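Local structure of tRNA dimethylallyltransferase (Bacillus halodurans, 3EXA) at residues A24-G29 with K297-H302; V193-T198 with N303-K308; G219-A224 with K244-Y249. The protein probably transfers a dimethylallyl group from dimethylallyl diphosphate to adenosine 37 of tRNAs that read codons beginning with uridine. All coordinates share one frame; numbering follows the deposited sequence.

Contact 1: residues A24-G29 with K297-H302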
loop_
_atom_site.group_PDB
_atom_site.type_symbol
_atom_site.label_atom_id
_atom_site.label_comp_id
_atom_site.label_asym_id
_atom_site.label_seq_id
_atom_site.Cartn_x
_atom_site.Cartn_y
_atom_site.Cartn_z
ATOM N N ALA A 24 37.548 -10.955 16.975
ATOM C CA ALA A 24 36.896 -10.014 17.881
ATOM C C ALA A 24 37.651 -9.835 19.193
ATOM O O ALA A 24 37.473 -8.833 19.892
ATOM C CB ALA A 24 35.467 -10.462 18.158
ATOM N N LYS A 25 38.495 -10.805 19.524
ATOM C CA LYS A 25 39.281 -10.746 20.747
ATOM C C LYS A 25 40.374 -9.691 20.649
ATOM O O LYS A 25 40.482 -8.804 21.498
ATOM C CB LYS A 25 39.906 -12.109 21.041
ATOM C CG LYS A 25 38.929 -13.144 21.556
ATOM C CD LYS A 25 39.603 -14.496 21.661
ATOM C CE LYS A 25 38.691 -15.523 22.304
ATOM N NZ LYS A 25 38.428 -15.200 23.738
ATOM N N ARG A 26 41.187 -9.780 19.608
ATOM C CA ARG A 26 42.266 -8.818 19.439
ATOM C C ARG A 26 41.802 -7.531 18.761
ATOM O O ARG A 26 42.610 -6.653 18.470
ATOM C CB ARG A 26 43.405 -9.459 18.647
ATOM C CG ARG A 26 42.951 -10.104 17.365
ATOM C CD ARG A 26 43.670 -11.427 17.115
ATOM N NE ARG A 26 45.019 -11.294 16.568
ATOM C CZ ARG A 26 45.705 -12.316 16.059
ATOM N NH1 ARG A 26 46.929 -12.138 15.569
ATOM N NH2 ARG A 26 45.153 -13.523 16.037
ATOM N N LEU A 27 40.500 -7.408 18.530
ATOM C CA LEU A 27 39.961 -6.221 17.890
ATOM C C LEU A 27 38.867 -5.617 18.760
ATOM O O LEU A 27 38.095 -4.777 18.303
ATOM C CB LEU A 27 39.400 -6.588 16.517
ATOM C CG LEU A 27 39.965 -5.867 15.282
ATOM C CD1 LEU A 27 41.478 -5.905 15.288
ATOM C CD2 LEU A 27 39.430 -6.530 14.026
ATOM N N ASN A 28 38.816 -6.059 20.016
ATOM C CA ASN A 28 37.825 -5.603 21.000
ATOM C C ASN A 28 36.445 -5.411 20.375
ATOM O O ASN A 28 35.924 -4.303 20.382
ATOM C CB ASN A 28 38.297 -4.282 21.646
ATOM C CG ASN A 28 37.420 -3.843 22.823
ATOM O OD1 ASN A 28 37.113 -4.634 23.717
ATOM N ND2 ASN A 28 37.034 -2.573 22.832
ATOM N N GLY A 29 35.845 -6.479 19.853
ATOM C CA GLY A 29 34.541 -6.336 19.230
ATOM C C GLY A 29 33.427 -7.221 19.765
ATOM O O GLY A 29 33.668 -8.087 20.603
ATOM N N LYS A 297 46.688 -18.107 9.286
ATOM C CA LYS A 297 45.581 -17.460 8.570
ATOM C C LYS A 297 44.931 -16.344 9.354
ATOM O O LYS A 297 44.754 -15.235 8.851
ATOM C CB LYS A 297 44.478 -18.456 8.212
ATOM C CG LYS A 297 44.598 -19.061 6.837
ATOM C CD LYS A 297 44.522 -18.015 5.737
ATOM C CE LYS A 297 45.061 -18.589 4.434
ATOM N NZ LYS A 297 45.328 -17.532 3.427
ATOM N N ILE A 298 44.551 -16.649 10.586
ATOM C CA ILE A 298 43.893 -15.664 11.424
ATOM C C ILE A 298 44.765 -14.422 11.574
ATOM O O ILE A 298 44.254 -13.306 11.673
ATOM C CB ILE A 298 43.557 -16.263 12.804
ATOM C CG1 ILE A 298 42.259 -15.650 13.326
ATOM C CG2 ILE A 298 44.698 -16.031 13.782
ATOM C CD1 ILE A 298 42.363 -14.203 13.729
HETATM N N MSE A 299 46.079 -14.614 11.574
HETATM C CA MSE A 299 46.993 -13.491 11.698
HETATM C C MSE A 299 46.977 -12.696 10.391
HETATM O O MSE A 299 47.071 -11.470 10.405
HETATM C CB MSE A 299 48.404 -14.001 12.018
HETATM C CG MSE A 299 49.402 -12.936 12.456
HETATM SE SE MSE A 299 51.056 -13.705 13.197
HETATM C CE MSE A 299 51.791 -14.510 11.574
ATOM N N GLU A 300 46.835 -13.391 9.266
ATOM C CA GLU A 300 46.794 -12.733 7.963
ATOM C C GLU A 300 45.490 -11.974 7.798
ATOM O O GLU A 300 45.466 -10.879 7.234
ATOM C CB GLU A 300 46.909 -13.757 6.831
ATOM C CG GLU A 300 46.774 -13.159 5.428
ATOM C CD GLU A 300 46.379 -14.190 4.377
ATOM O OE1 GLU A 300 46.594 -15.404 4.616
ATOM O OE2 GLU A 300 45.858 -13.786 3.306
ATOM N N ILE A 301 44.403 -12.565 8.284
ATOM C CA ILE A 301 43.083 -11.955 8.177
ATOM C C ILE A 301 42.962 -10.728 9.064
ATOM O O ILE A 301 42.322 -9.756 8.676
ATOM C CB ILE A 301 41.965 -12.943 8.577
ATOM C CG1 ILE A 301 41.869 -14.066 7.546
ATOM C CG2 ILE A 301 40.628 -12.205 8.672
ATOM C CD1 ILE A 301 40.884 -15.136 7.917
ATOM N N HIS A 302 43.557 -10.786 10.257
ATOM C CA HIS A 302 43.503 -9.672 11.191
ATOM C C HIS A 302 44.282 -8.487 10.651
ATOM O O HIS A 302 43.854 -7.335 10.765
ATOM C CB HIS A 302 44.084 -10.062 12.540
ATOM C CG HIS A 302 44.391 -8.886 13.420
ATOM N ND1 HIS A 302 45.550 -8.152 13.303
ATOM C CD2 HIS A 302 43.666 -8.299 14.405
ATOM C CE1 HIS A 302 45.532 -7.161 14.184
ATOM N NE2 HIS A 302 44.404 -7.229 14.860
#
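Arg26 passes obliquely over the His302 ring without a hydrogen bond: NE of Arg26 lies 3.8 Å above the plane of one face of the His302 imidazole, offset toward the rim, with the guanidinium and ring planes inclined by 27°. His302 CB in turn lies over a face of the guanidinium. If His302 were protonated, its nearness to Arg26 would probably be unfavourable. The other contacts are van der Waals. Arg26 CG reaches CD2 of His302 at 3.5 Å, and CD1 of Leu27 approaches NE2 of His302 at 3.2 Å. Bends at chi2 (-140°) and chi3 (-80°) lead the arginine along helix 294-317, where NH2 of Arg26 meets CG2 of Ile298 at 3.4 Å and NH1 passes CG of selenomethionine Met299 more loosely. Replacing His302 by alanine would take away the ring under Arg26 CG and NE, strip Leu27 CD1 of its contact with the imidazole, and probably let the arginine chain turn more freely. This surface contact joins the turn between helix 16-25, which follows the P-loop, and strand 29-33 to the C-terminal helix 294-317; beside it, Ile298 and Ile301 pack on Leu23 of helix 16-25, and Leu27 on Leu94 and Phe96 of strand 94-98.

Contact 2: residues V193-T198 with N303-K308; sequences VMIGLT and NFIAGK
Val193 and Ile195 of strand 191-198 meet Phe304, Ile305 and Lys308 of the C-terminal helix 294-317, in the alpha/beta layering of a P-loop NTPase-like fold: the helix packs on one face of the parallel sheet. Strand and helix segments run nearly antiparallel, at 164°, with axes 9.3 Å apart. Lys308 is the side chain that spans the contact. Its CG stands anti to the backbone N (chi1 -168°) and the chain beyond is fully extended, which lays the methylenes alongside Val193. CB and CG of Lys308 both lie near CG2 of Val193, and CD of Lys308 comes closest, 3.7 Å from CG2 and 3.9 Å from CG1 of Val193. CE lies beyond the valine methyls and carries NZ to a water. The lysine thus packs through its aliphatic part while the ammonium end reaches solvent oxygen. CG1 of Val193 also touches CE1 of Phe304 at 4.0 Å, the two side chains running alongside in opposite senses. Two residues along the strand, Ile195 is set roughly perpendicular to Ile305: CD1 of Ile195 meets CD1 of Ile305 at 3.7 Å, while CG2 of Ile195 rests against CG1 of Ile305. Met194, a selenomethionine, turns the other way, onto Ala7 and Val9 of strand 4-9 and Phe278 of helix 256-279. Ile195 also packs on Ile8 of strand 4-9, the strand that leads into the P-loop. The polar link is indirect: one water accepts from Lys308 NZ at 2.9 Å and donates to the backbone O of Met194 at 2.7 Å.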
loop_
_atom_site.group_PDB
_atom_site.type_symbol
_atom_site.label_atom_id
_atom_site.label_comp_id
_atom_site.label_asym_id
_atom_site.label_seq_id
_atom_site.Cartn_x
_atom_site.Cartn_y
_atom_site.Cartn_z
ATOM N N VAL A 193 34.179 -3.539 6.012
ATOM C CA VAL A 193 35.213 -4.457 5.573
ATOM C C VAL A 193 34.501 -5.813 5.600
ATOM O O VAL A 193 34.056 -6.292 6.652
ATOM C CB VAL A 193 36.427 -4.474 6.530
ATOM C CG1 VAL A 193 37.420 -5.542 6.093
ATOM C CG2 VAL A 193 37.110 -3.112 6.524
HETATM N N MSE A 194 34.362 -6.406 4.423
HETATM C CA MSE A 194 33.688 -7.677 4.281
HETATM C C MSE A 194 34.676 -8.747 3.832
HETATM O O MSE A 194 35.335 -8.592 2.807
HETATM C CB MSE A 194 32.574 -7.531 3.251
HETATM C CG MSE A 194 31.404 -8.456 3.467
HETATM SE SE MSE A 194 29.878 -7.970 2.379
HETATM C CE MSE A 194 29.329 -9.750 1.869
ATOM N N ILE A 195 34.786 -9.823 4.599
ATOM C CA ILE A 195 35.694 -10.911 4.244
ATOM C C ILE A 195 34.880 -12.177 4.042
ATOM O O ILE A 195 33.845 -12.359 4.675
ATOM C CB ILE A 195 36.730 -11.186 5.360
ATOM C CG1 ILE A 195 36.001 -11.525 6.656
ATOM C CG2 ILE A 195 37.648 -9.973 5.556
ATOM C CD1 ILE A 195 36.903 -11.960 7.769
ATOM N N GLY A 196 35.341 -13.054 3.160
ATOM C CA GLY A 196 34.617 -14.290 2.929
ATOM C C GLY A 196 35.515 -15.489 3.146
ATOM O O GLY A 196 36.686 -15.466 2.767
ATOM N N LEU A 197 34.971 -16.526 3.780
ATOM C CA LEU A 197 35.702 -17.761 4.045
ATOM C C LEU A 197 35.189 -18.847 3.098
ATOM O O LEU A 197 33.986 -19.109 3.041
ATOM C CB LEU A 197 35.500 -18.188 5.501
ATOM C CG LEU A 197 35.813 -17.086 6.529
ATOM C CD1 LEU A 197 35.749 -17.663 7.937
ATOM C CD2 LEU A 197 37.190 -16.500 6.253
ATOM N N THR A 198 36.107 -19.455 2.345
ATOM C CA THR A 198 35.780 -20.501 1.382
ATOM C C THR A 198 36.591 -21.712 1.718
ATOM O O THR A 198 37.364 -21.718 2.676
ATOM C CB THR A 198 36.208 -20.174 -0.057
ATOM O OG1 THR A 198 36.315 -18.762 -0.225
ATOM C CG2 THR A 198 35.210 -20.750 -1.050
ATOM N N ASN A 303 45.442 -8.772 10.083
ATOM C CA ASN A 303 46.244 -7.713 9.525
ATOM C C ASN A 303 45.449 -7.004 8.438
ATOM O O ASN A 303 45.342 -5.780 8.452
ATOM C CB ASN A 303 47.547 -8.272 8.956
ATOM C CG ASN A 303 48.396 -7.202 8.327
ATOM O OD1 ASN A 303 48.439 -7.063 7.104
ATOM N ND2 ASN A 303 49.067 -6.414 9.162
ATOM N N PHE A 304 44.866 -7.769 7.515
ATOM C CA PHE A 304 44.087 -7.168 6.434
ATOM C C PHE A 304 42.895 -6.340 6.914
ATOM O O PHE A 304 42.668 -5.225 6.440
ATOM C CB PHE A 304 43.580 -8.229 5.462
ATOM C CG PHE A 304 42.624 -7.685 4.453
ATOM C CD1 PHE A 304 41.252 -7.658 4.713
ATOM C CD2 PHE A 304 43.092 -7.156 3.256
ATOM C CE1 PHE A 304 40.344 -7.098 3.794
ATOM C CE2 PHE A 304 42.203 -6.593 2.326
ATOM C CZ PHE A 304 40.817 -6.569 2.601
ATOM N N ILE A 305 42.132 -6.901 7.846
ATOM C CA ILE A 305 40.972 -6.229 8.405
ATOM C C ILE A 305 41.385 -4.968 9.151
ATOM O O ILE A 305 40.909 -3.873 8.845
ATOM C CB ILE A 305 40.210 -7.168 9.362
ATOM C CG1 ILE A 305 39.506 -8.258 8.557
ATOM C CG2 ILE A 305 39.217 -6.383 10.189
ATOM C CD1 ILE A 305 38.744 -9.259 9.411
ATOM N N ALA A 306 42.274 -5.123 10.125
ATOM C CA ALA A 306 42.757 -3.993 10.909
ATOM C C ALA A 306 43.297 -2.888 10.003
ATOM O O ALA A 306 43.026 -1.709 10.230
ATOM C CB ALA A 306 43.849 -4.449 11.887
ATOM N N GLY A 307 44.054 -3.269 8.974
ATOM C CA GLY A 307 44.605 -2.287 8.056
ATOM C C GLY A 307 43.549 -1.542 7.256
ATOM O O GLY A 307 43.512 -0.312 7.280
ATOM N N LYS A 308 42.679 -2.271 6.561
ATOM C CA LYS A 308 41.645 -1.628 5.745
ATOM C C LYS A 308 40.770 -0.687 6.566
ATOM O O LYS A 308 40.412 0.388 6.093
ATOM C CB LYS A 308 40.769 -2.671 5.043
ATOM C CG LYS A 308 39.859 -2.102 3.953
ATOM C CD LYS A 308 38.989 -3.203 3.347
ATOM C CE LYS A 308 38.042 -2.693 2.248
ATOM N NZ LYS A 308 37.199 -3.789 1.676
HETATM O O HOH W 1 37.071 -6.681 2.013
#

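Contact 3: residues G219-A224 with K244-Y249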
loop_
_atom_site.group_PDB
_atom_site.type_symbol
_atom_site.label_atom_id
_atom_site.label_comp_id
_atom_site.label_asym_id
_atom_site.label_seq_id
_atom_site.Cartn_x
_atom_site.Cartn_y
_atom_site.Cartn_z
ATOM N N GLY A 219 21.003 -35.446 18.769
ATOM C CA GLY A 219 19.577 -35.489 19.026
ATOM C C GLY A 219 18.672 -34.699 18.095
ATOM O O GLY A 219 17.564 -34.344 18.489
ATOM N N LEU A 220 19.114 -34.423 16.874
ATOM C CA LEU A 220 18.284 -33.675 15.934
ATOM C C LEU A 220 16.848 -34.196 15.937
ATOM O O LEU A 220 15.909 -33.434 16.155
ATOM C CB LEU A 220 18.848 -33.788 14.517
ATOM C CG LEU A 220 18.042 -33.009 13.475
ATOM C CD1 LEU A 220 17.991 -31.536 13.880
ATOM C CD2 LEU A 220 18.678 -33.169 12.103
ATOM N N ILE A 221 16.696 -35.500 15.700
ATOM C CA ILE A 221 15.385 -36.151 15.668
ATOM C C ILE A 221 14.532 -35.825 16.893
ATOM O O ILE A 221 13.352 -35.506 16.765
ATOM C CB ILE A 221 15.524 -37.694 15.567
ATOM C CG1 ILE A 221 16.350 -38.062 14.339
ATOM C CG2 ILE A 221 14.147 -38.329 15.475
ATOM C CD1 ILE A 221 16.647 -39.528 14.226
ATOM N N ASP A 222 15.123 -35.920 18.077
ATOM C CA ASP A 222 14.394 -35.616 19.301
ATOM C C ASP A 222 13.972 -34.161 19.297
ATOM O O ASP A 222 12.845 -33.835 19.667
ATOM C CB ASP A 222 15.264 -35.871 20.527
ATOM C CG ASP A 222 15.451 -37.332 20.802
ATOM O OD1 ASP A 222 14.418 -38.017 21.032
ATOM O OD2 ASP A 222 16.618 -37.790 20.789
ATOM N N GLU A 223 14.894 -33.294 18.878
ATOM C CA GLU A 223 14.653 -31.861 18.820
ATOM C C GLU A 223 13.484 -31.550 17.898
ATOM O O GLU A 223 12.673 -30.676 18.199
ATOM C CB GLU A 223 15.913 -31.124 18.340
ATOM C CG GLU A 223 15.780 -29.606 18.363
ATOM C CD GLU A 223 17.018 -28.884 17.870
ATOM O OE1 GLU A 223 17.386 -29.051 16.687
ATOM O OE2 GLU A 223 17.632 -28.144 18.667
ATOM N N ALA A 224 13.396 -32.263 16.779
ATOM C CA ALA A 224 12.302 -32.063 15.822
ATOM C C ALA A 224 11.009 -32.572 16.451
ATOM O O ALA A 224 9.990 -31.883 16.428
ATOM C CB ALA A 224 12.589 -32.821 14.511
ATOM N N LYS A 244 12.705 -29.407 8.190
ATOM C CA LYS A 244 11.680 -29.866 7.266
ATOM C C LYS A 244 11.900 -31.330 6.874
ATOM O O LYS A 244 10.947 -32.085 6.762
ATOM C CB LYS A 244 11.617 -28.966 6.019
ATOM C CG LYS A 244 12.755 -29.119 5.040
ATOM C CD LYS A 244 12.588 -28.218 3.810
ATOM C CE LYS A 244 13.893 -28.235 2.998
ATOM N NZ LYS A 244 13.870 -27.424 1.746
ATOM N N GLU A 245 13.148 -31.745 6.699
ATOM C CA GLU A 245 13.406 -33.128 6.333
ATOM C C GLU A 245 12.891 -34.072 7.411
ATOM O O GLU A 245 12.276 -35.103 7.116
ATOM C CB GLU A 245 14.890 -33.363 6.117
ATOM C CG GLU A 245 15.482 -32.552 4.977
ATOM C CD GLU A 245 15.846 -31.132 5.361
ATOM O OE1 GLU A 245 15.944 -30.827 6.577
ATOM O OE2 GLU A 245 16.063 -30.319 4.435
HETATM N N MSE A 246 13.135 -33.728 8.667
HETATM C CA MSE A 246 12.658 -34.564 9.754
HETATM C C MSE A 246 11.124 -34.569 9.768
HETATM O O MSE A 246 10.502 -35.596 10.037
HETATM C CB MSE A 246 13.214 -34.072 11.094
HETATM C CG MSE A 246 14.722 -34.239 11.227
HETATM SE SE MSE A 246 15.340 -36.083 10.935
HETATM C CE MSE A 246 16.232 -35.826 9.218
ATOM N N TYR A 247 10.505 -33.435 9.460
ATOM C CA TYR A 247 9.051 -33.390 9.446
ATOM C C TYR A 247 8.454 -34.355 8.412
ATOM O O TYR A 247 7.426 -34.987 8.668
ATOM C CB TYR A 247 8.555 -31.964 9.209
ATOM C CG TYR A 247 8.315 -31.180 10.483
ATOM C CD1 TYR A 247 7.151 -30.433 10.641
ATOM C CD2 TYR A 247 9.244 -31.177 11.528
ATOM C CE1 TYR A 247 6.903 -29.701 11.798
ATOM C CE2 TYR A 247 9.004 -30.436 12.698
ATOM C CZ TYR A 247 7.822 -29.701 12.817
ATOM O OH TYR A 247 7.536 -28.968 13.950
ATOM N N ASP A 248 9.074 -34.481 7.244
ATOM C CA ASP A 248 8.558 -35.439 6.265
ATOM C C ASP A 248 8.652 -36.836 6.869
ATOM O O ASP A 248 7.750 -37.655 6.701
ATOM C CB ASP A 248 9.359 -35.393 4.962
ATOM C CG ASP A 248 8.997 -34.205 4.106
ATOM O OD1 ASP A 248 7.814 -34.068 3.721
ATOM O OD2 ASP A 248 9.896 -33.398 3.811
ATOM N N TYR A 249 9.754 -37.114 7.562
ATOM C CA TYR A 249 9.932 -38.415 8.204
ATOM C C TYR A 249 8.834 -38.634 9.247
ATOM O O TYR A 249 8.173 -39.673 9.261
ATOM C CB TYR A 249 11.304 -38.509 8.890
ATOM C CG TYR A 249 11.368 -39.607 9.936
ATOM C CD1 TYR A 249 11.287 -40.952 9.569
ATOM C CD2 TYR A 249 11.462 -39.300 11.301
ATOM C CE1 TYR A 249 11.293 -41.966 10.525
ATOM C CE2 TYR A 249 11.468 -40.308 12.269
ATOM C CZ TYR A 249 11.382 -41.639 11.868
ATOM O OH TYR A 249 11.375 -42.653 12.793
#
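Selenomethionine Met246 points from helix 244-251 into the start of helix 220-229 and meets Leu220, Ile221 and Ala224 there. The two helix segments cross at -76°, their axes 9.8 Å apart. At the base of the side chain, CB of Met246 sits 3.7 Å from CB of Ala224, the closest side-chain contact between the segments, where their CA atoms are also nearest. From there CG of Met246 lies 4.2 Å from CD2 of Leu220. The bend at chi2 (-55°) brings SE of Met246 to 4.1 Å from CG1 of Ile221. Leu220 and Ile221 both stand roughly perpendicular to the selenomethionine. Tyr247, next in the chain, brings CE2 to 4.1 Å from the backbone O of Ala224, obliquely to its ring, which packs edge-to-face with Tyr228. Gly219, with positive phi, closes the preceding helix 201-218 in a Schellman motif and stands at the N-cap of helix 220-229, so the chain turns directly from one helix into the next. Leu263 and Ala259 of helix 256-279 also touch this cluster, on Leu220 and Met246. The crossing thus rests on non-directional, shape-dependent packing of buried apolar groups, while polar ends find partners outside the pair: Tyr247 OH at Ile232 O, Glu223 at Ile45 N and Gly46 N.

Contacts 1 and 2 share helix 294-317: 297-302 faces the turn after helix 16-25, and 303-308 faces strand 191-198. Their centres are 9 Å apart and they touch, through Ile301 CG2 to Ile195 CD1 and Leu27 CD2 to Ile305 CG2, each pair at 3.8 Å. Contact 1 lies at the surface and mixes a guanidinium and an imidazole with aliphatic carbons; contact 2 is buried and chiefly apolar, with one water bridging Lys308 and the strand. Contact 3 is also buried, but joins two helices away from the sheet, with its centre about 37 Å from the centre of either of the others, and relies on apolar packing with no hydrogen bond across it.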